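Putative enoyl-CoA hydratase/isomerase (Bordetella parapertussis, PDB 3ISA) probably acts on acyl-CoA thioesters as an enoyl-CoA hydratase or isomerase of the crotonase-like family, its precise substrate and reaction not being established. Local coordinates at residues L80-R83 and M84-E88; F233-R236 and I237-Y240. All coordinates share one frame; numbering follows the deposited sequence.

Contact 1: residues L80-R83 and M84-E88; sequences LLLR and MVRIE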
ATOM      1  N   LEU D  80      25.934 -20.365  -2.392  1.00 16.88           N
ATOM      2  CA  LEU D  80      25.451 -19.723  -3.618  1.00 19.50           C
ATOM      3  C   LEU D  80      24.305 -18.754  -3.319  1.00 20.02           C
ATOM      4  O   LEU D  80      24.252 -17.648  -3.881  1.00 16.91           O
ATOM      5  CB  LEU D  80      25.012 -20.773  -4.642  1.00 22.41           C
ATOM      6  CG  LEU D  80      26.131 -21.720  -5.093  1.00 25.24           C
ATOM      7  CD1 LEU D  80      25.540 -22.808  -5.986  1.00 33.61           C
ATOM      8  CD2 LEU D  80      27.282 -20.978  -5.782  1.00 28.99           C
ATOM      9  N   LEU D  81      23.404 -19.174  -2.435  1.00 15.30           N
ATOM     10  CA  LEU D  81      22.311 -18.310  -1.962  1.00 14.33           C
ATOM     11  C   LEU D  81      22.842 -17.027  -1.322  1.00 19.38           C
ATOM     12  O   LEU D  81      22.388 -15.941  -1.666  1.00 14.04           O
ATOM     13  CB  LEU D  81      21.386 -19.042  -0.976  1.00 18.23           C
ATOM     14  CG  LEU D  81      20.333 -18.124  -0.317  1.00 16.76           C
ATOM     15  CD1 LEU D  81      19.322 -17.542  -1.338  1.00 13.02           C
ATOM     16  CD2 LEU D  81      19.600 -18.781   0.861  1.00 16.47           C
ATOM     17  N   LEU D  82      23.803 -17.159  -0.407  1.00 16.17           N
ATOM     18  CA  LEU D  82      24.414 -16.003   0.245  1.00 16.35           C
ATOM     19  C   LEU D  82      25.005 -15.028  -0.786  1.00 17.52           C
ATOM     20  O   LEU D  82      24.768 -13.823  -0.713  1.00 14.98           O
ATOM     21  CB  LEU D  82      25.453 -16.419   1.289  1.00 17.83           C
ATOM     22  CG  LEU D  82      26.173 -15.260   2.003  1.00 17.92           C
ATOM     23  CD1 LEU D  82      25.171 -14.291   2.626  1.00 19.32           C
ATOM     24  CD2 LEU D  82      27.123 -15.782   3.087  1.00 18.30           C
ATOM     25  N   ARG D  83      25.736 -15.564  -1.756  1.00 14.63           N
ATOM     26  CA  ARG D  83      26.333 -14.721  -2.778  1.00 16.95           C
ATOM     27  C   ARG D  83      25.277 -13.958  -3.621  1.00 15.50           C
ATOM     28  O   ARG D  83      25.457 -12.781  -3.945  1.00 13.57           O
ATOM     29  CB  ARG D  83      27.304 -15.526  -3.655  1.00 16.03           C
ATOM     30  CG  ARG D  83      28.610 -15.917  -2.941  1.00 19.93           C
ATOM     31  CD  ARG D  83      29.447 -16.849  -3.818  1.00 21.41           C
ATOM     32  NE  ARG D  83      29.772 -16.213  -5.101  1.00 18.90           N
ATOM     33  CZ  ARG D  83      30.222 -16.862  -6.169  1.00 21.45           C
ATOM     34  NH1 ARG D  83      30.390 -18.178  -6.120  1.00 20.06           N
ATOM     35  NH2 ARG D  83      30.483 -16.196  -7.294  1.00 18.78           N
ATOM     36  N   MET D  84      24.179 -14.624  -3.953  1.00 18.17           N
ATOM     37  CA  MET D  84      23.074 -13.966  -4.657  1.00 17.79           C
ATOM     38  C   MET D  84      22.364 -12.903  -3.800  1.00 15.03           C
ATOM     39  O   MET D  84      22.038 -11.824  -4.282  1.00 15.85           O
ATOM     40  CB  MET D  84      22.089 -15.018  -5.182  1.00 20.06           C
ATOM     41  CG  MET D  84      22.577 -15.753  -6.442  1.00 19.31           C
ATOM     42  SD  MET D  84      22.920 -14.723  -7.892  1.00 12.78           S
ATOM     43  CE  MET D  84      23.156 -16.092  -9.042  1.00 25.51           C
ATOM     44  N   VAL D  85      22.147 -13.210  -2.516  1.00 13.26           N
ATOM     45  CA  VAL D  85      21.572 -12.252  -1.580  1.00 14.85           C
ATOM     46  C   VAL D  85      22.438 -11.010  -1.436  1.00 17.32           C
ATOM     47  O   VAL D  85      21.922  -9.893  -1.511  1.00 16.89           O
ATOM     48  CB  VAL D  85      21.265 -12.928  -0.200  1.00 12.82           C
ATOM     49  CG1 VAL D  85      20.970 -11.876   0.860  1.00 14.68           C
ATOM     50  CG2 VAL D  85      20.076 -13.891  -0.373  1.00 16.47           C
ATOM     51  N   ARG D  86      23.754 -11.207  -1.297  1.00 17.65           N
ATOM     52  CA  ARG D  86      24.680 -10.085  -1.201  1.00 16.48           C
ATOM     53  C   ARG D  86      24.698  -9.248  -2.495  1.00 18.13           C
ATOM     54  O   ARG D  86      24.775  -8.027  -2.436  1.00 14.53           O
ATOM     55  CB  ARG D  86      26.080 -10.557  -0.763  1.00 14.92           C
ATOM     56  CG  ARG D  86      26.138 -11.196   0.666  1.00 16.92           C
ATOM     57  CD  ARG D  86      25.744 -10.220   1.780  1.00 17.44           C
ATOM     58  NE  ARG D  86      26.829  -9.268   2.053  1.00 18.23           N
ATOM     59  CZ  ARG D  86      26.698  -8.156   2.776  1.00 16.80           C
ATOM     60  NH1 ARG D  86      25.513  -7.836   3.290  1.00 15.39           N
ATOM     61  NH2 ARG D  86      27.747  -7.364   2.987  1.00 17.51           N
ATOM     62  N   ILE D  87      24.621  -9.907  -3.652  1.00 17.34           N
ATOM     63  CA  ILE D  87      24.450  -9.197  -4.928  1.00 17.60           C
ATOM     64  C   ILE D  87      23.182  -8.328  -4.893  1.00 16.12           C
ATOM     65  O   ILE D  87      23.246  -7.135  -5.177  1.00 15.89           O
ATOM     66  CB  ILE D  87      24.474 -10.168  -6.150  1.00 13.99           C
ATOM     67  CG1 ILE D  87      25.909 -10.669  -6.389  1.00 17.81           C
ATOM     68  CG2 ILE D  87      23.965  -9.473  -7.418  1.00 18.58           C
ATOM     69  CD1 ILE D  87      26.021 -11.878  -7.332  1.00 18.97           C
ATOM     70  N   GLU D  88      22.041  -8.898  -4.508  1.00 14.21           N
ATOM     71  CA  GLU D  88      20.804  -8.087  -4.449  1.00 16.35           C
ATOM     72  C   GLU D  88      20.906  -6.945  -3.430  1.00 16.50           C
ATOM     73  O   GLU D  88      20.406  -5.853  -3.683  1.00 16.67           O
ATOM     74  CB  GLU D  88      19.566  -8.959  -4.189  1.00 20.96           C
ATOM     75  CG  GLU D  88      18.197  -8.206  -4.111  1.00 17.86           C
ATOM     76  CD  GLU D  88      17.811  -7.424  -5.394  1.00 24.11           C
ATOM     77  OE1 GLU D  88      18.504  -7.515  -6.430  1.00 22.74           O
ATOM     78  OE2 GLU D  88      16.795  -6.699  -5.359  1.00 23.53           O
TER
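V85 N gives its hydrogen to L81 O at 2.9 Å, a nearly straight bond (166°). One residue on, R86 N reaches L82 O over the same 2.9 Å, and the i-to-i+4 series is framed by M84 N to L80 O and I87 N to R83 O. Two pairs of side chains touch one turn apart. In L81, chi1 of 173° and chi2 of 64° hold CD1 out from the helix and slightly forward, where it meets V85 CG2 at 3.9 Å. L82 and R86 run side by side in the same direction, L82 CD1 resting against R86 CG at 3.8 Å, so the aliphatic root of the arginine serves as apolar surface. All this belongs to helix 77-95 of the crotonase-like fold, and its faces have different neighbours: L81 and V85 pack on helix 217-229, R86 and I87 lean on helix 33-48, and a second subunit brings its L82 to L81 and its P231 to R86. Beyond the packed methylenes, the R86 chain bends twice and ends in a salt bridge from NH2 to E37 OE1, while R83 leaves the helix in a different direction, its NH2 bonding to the carbonyl oxygens of D68 and L31.

Contact 2: residues F233-R236 and I237-Y240; sequences FKAR and IRDY
I237 lays its CD1 methyl over one face of the F233 ring, a CH-pi contact with the carbon 3.8 Å from the ring centroid and 14° off the normal. The nearest ring atom is F233 CZ, 3.7 Å from I237 CD1. A chi1 of -176° stands the F233 ring out from the helix, and it is the isoleucine that makes the reach: with CG1 opposite its own carbonyl carbon (chi1 -66°), it sends CD1 back toward the start of the helix and over the ring.

Among the backbone bonds, R238 N to K234 O and D239 N to A235 O both measure 2.9 Å. I237 N to F233 O, in the carbonyl plane, and Y240 N to R236 O complete two regular alpha-helical turns.

R238 bends at chi3 and brings NH1 back to 3.6 Å from A235 CA, beside CB, with K234 O over one face of the guanidinium. K234 NZ and R238 NH2 stay 5.2 Å apart, and E73 serves both: its OE1 forms a salt bridge with R238, while its backbone O accepts a bond from K234 NZ. R236 folds back toward the start of the helix, where its guanidinium bonds to the carbonyl oxygens of P231, Q230 and F138.

In the fold this is helix 233-241, the last of the chain: helix 77-95 covers its opening turn, and I237 and Y240 face F138 in the loop between strand 130-132 and helix 144-151.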
ATOM      1  N   PHE D 233      18.847 -25.863  -6.723  1.00 27.97           N
ATOM      2  CA  PHE D 233      19.432 -24.633  -7.325  1.00 27.94           C
ATOM      3  C   PHE D 233      20.679 -24.933  -8.144  1.00 25.92           C
ATOM      4  O   PHE D 233      20.779 -24.556  -9.323  1.00 25.26           O
ATOM      5  CB  PHE D 233      19.735 -23.589  -6.214  1.00 32.35           C
ATOM      6  CG  PHE D 233      20.245 -22.239  -6.716  1.00 32.30           C
ATOM      7  CD1 PHE D 233      19.628 -21.575  -7.771  1.00 32.40           C
ATOM      8  CD2 PHE D 233      21.317 -21.614  -6.077  1.00 36.76           C
ATOM      9  CE1 PHE D 233      20.090 -20.304  -8.214  1.00 31.68           C
ATOM     10  CE2 PHE D 233      21.791 -20.355  -6.506  1.00 35.82           C
ATOM     11  CZ  PHE D 233      21.173 -19.704  -7.576  1.00 28.21           C
ATOM     12  N   LYS D 234      21.600 -25.648  -7.512  1.00 23.27           N
ATOM     13  CA  LYS D 234      22.870 -26.033  -8.106  1.00 28.09           C
ATOM     14  C   LYS D 234      22.698 -26.880  -9.366  1.00 26.07           C
ATOM     15  O   LYS D 234      23.398 -26.659 -10.371  1.00 23.10           O
ATOM     16  CB  LYS D 234      23.689 -26.793  -7.074  1.00 32.37           C
ATOM     17  CG  LYS D 234      25.113 -26.368  -7.000  1.00 33.10           C
ATOM     18  CD  LYS D 234      25.796 -27.010  -5.824  1.00 39.64           C
ATOM     19  CE  LYS D 234      27.178 -27.441  -6.228  1.00 34.19           C
ATOM     20  NZ  LYS D 234      27.954 -27.948  -5.073  1.00 30.56           N
ATOM     21  N   ALA D 235      21.764 -27.833  -9.307  1.00 24.81           N
ATOM     22  CA  ALA D 235      21.440 -28.677 -10.459  1.00 24.79           C
ATOM     23  C   ALA D 235      20.848 -27.867 -11.613  1.00 25.72           C
ATOM     24  O   ALA D 235      21.178 -28.124 -12.778  1.00 25.89           O
ATOM     25  CB  ALA D 235      20.504 -29.826 -10.057  1.00 27.21           C
ATOM     26  N   ARG D 236      20.008 -26.872 -11.290  1.00 23.44           N
ATOM     27  CA  ARG D 236      19.417 -25.976 -12.297  1.00 23.24           C
ATOM     28  C   ARG D 236      20.509 -25.165 -13.002  1.00 23.17           C
ATOM     29  O   ARG D 236      20.489 -24.992 -14.239  1.00 20.97           O
ATOM     30  CB  ARG D 236      18.385 -25.021 -11.661  1.00 23.00           C
ATOM     31  CG  ARG D 236      17.072 -25.684 -11.212  1.00 36.64           C
ATOM     32  CD  ARG D 236      16.004 -24.652 -10.827  1.00 30.06           C
ATOM     33  NE  ARG D 236      16.370 -23.772  -9.700  1.00 34.10           N
ATOM     34  CZ  ARG D 236      16.180 -24.058  -8.405  1.00 45.81           C
ATOM     35  NH1 ARG D 236      15.663 -25.225  -8.030  1.00 30.58           N
ATOM     36  NH2 ARG D 236      16.530 -23.178  -7.465  1.00 36.41           N
ATOM     37  N   ILE D 237      21.460 -24.672 -12.212  1.00 20.69           N
ATOM     38  CA  ILE D 237      22.635 -23.984 -12.757  1.00 22.90           C
ATOM     39  C   ILE D 237      23.435 -24.907 -13.712  1.00 19.04           C
ATOM     40  O   ILE D 237      23.751 -24.518 -14.849  1.00 22.52           O
ATOM     41  CB  ILE D 237      23.527 -23.421 -11.608  1.00 23.01           C
ATOM     42  CG1 ILE D 237      22.787 -22.300 -10.843  1.00 23.12           C
ATOM     43  CG2 ILE D 237      24.856 -22.906 -12.146  1.00 22.82           C
ATOM     44  CD1 ILE D 237      23.489 -21.824  -9.555  1.00 25.98           C
ATOM     45  N   ARG D 238      23.727 -26.120 -13.244  1.00 23.26           N
ATOM     46  CA  ARG D 238      24.439 -27.139 -14.029  1.00 28.87           C
ATOM     47  C   ARG D 238      23.769 -27.390 -15.378  1.00 30.47           C
ATOM     48  O   ARG D 238      24.432 -27.345 -16.420  1.00 29.16           O
ATOM     49  CB  ARG D 238      24.564 -28.432 -13.217  1.00 28.60           C
ATOM     50  CG  ARG D 238      25.537 -29.481 -13.788  1.00 27.49           C
ATOM     51  CD  ARG D 238      25.590 -30.709 -12.885  1.00 35.86           C
ATOM     52  NE  ARG D 238      26.037 -30.365 -11.536  1.00 39.12           N
ATOM     53  CZ  ARG D 238      25.314 -30.529 -10.428  1.00 36.98           C
ATOM     54  NH1 ARG D 238      24.096 -31.058 -10.484  1.00 38.47           N
ATOM     55  NH2 ARG D 238      25.823 -30.175  -9.255  1.00 40.82           N
ATOM     56  N   ASP D 239      22.449 -27.600 -15.353  1.00 27.14           N
ATOM     57  CA  ASP D 239      21.650 -27.816 -16.560  1.00 32.63           C
ATOM     58  C   ASP D 239      21.738 -26.652 -17.537  1.00 34.26           C
ATOM     59  O   ASP D 239      21.866 -26.866 -18.745  1.00 31.49           O
ATOM     60  CB  ASP D 239      20.178 -28.061 -16.212  1.00 30.25           C
ATOM     61  CG  ASP D 239      19.940 -29.417 -15.558  1.00 48.28           C
ATOM     62  OD1 ASP D 239      20.859 -30.266 -15.563  1.00 54.04           O
ATOM     63  OD2 ASP D 239      18.824 -29.635 -15.035  1.00 55.36           O
ATOM     64  N   TYR D 240      21.669 -25.431 -17.002  1.00 31.55           N
ATOM     65  CA  TYR D 240      21.748 -24.220 -17.815  1.00 33.57           C
ATOM     66  C   TYR D 240      23.143 -24.048 -18.445  1.00 33.89           C
ATOM     67  O   TYR D 240      23.256 -23.704 -19.628  1.00 33.06           O
ATOM     68  CB  TYR D 240      21.355 -22.968 -17.000  1.00 30.98           C
ATOM     69  CG  TYR D 240      21.828 -21.691 -17.657  1.00 28.31           C
ATOM     70  CD1 TYR D 240      21.207 -21.205 -18.816  1.00 30.40           C
ATOM     71  CD2 TYR D 240      22.925 -20.991 -17.148  1.00 39.53           C
ATOM     72  CE1 TYR D 240      21.673 -20.047 -19.446  1.00 33.89           C
ATOM     73  CE2 TYR D 240      23.386 -19.836 -17.761  1.00 40.15           C
ATOM     74  CZ  TYR D 240      22.761 -19.373 -18.906  1.00 34.57           C
ATOM     75  OH  TYR D 240      23.236 -18.226 -19.501  1.00 34.99           O
TER

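How the contacts relate
Contact 1 comes first along the chain, in helix 77-95, and contact 2 follows much later in helix 233-241, the C-terminal helix. Their centres lie about 16 Å apart on the same side of the chain's centre, yet the two meet directly through L80: its CB packs 3.7 Å from F233 CE2, and its CD1 packs 3.7 Å from K234 CG. The end of the chain is thus laid against a helix from its first half. Contact 1 is the more buried and also touches a second subunit, whereas no other protein chain touches contact 2, which is only partly buried and sits farther from the chain's centre.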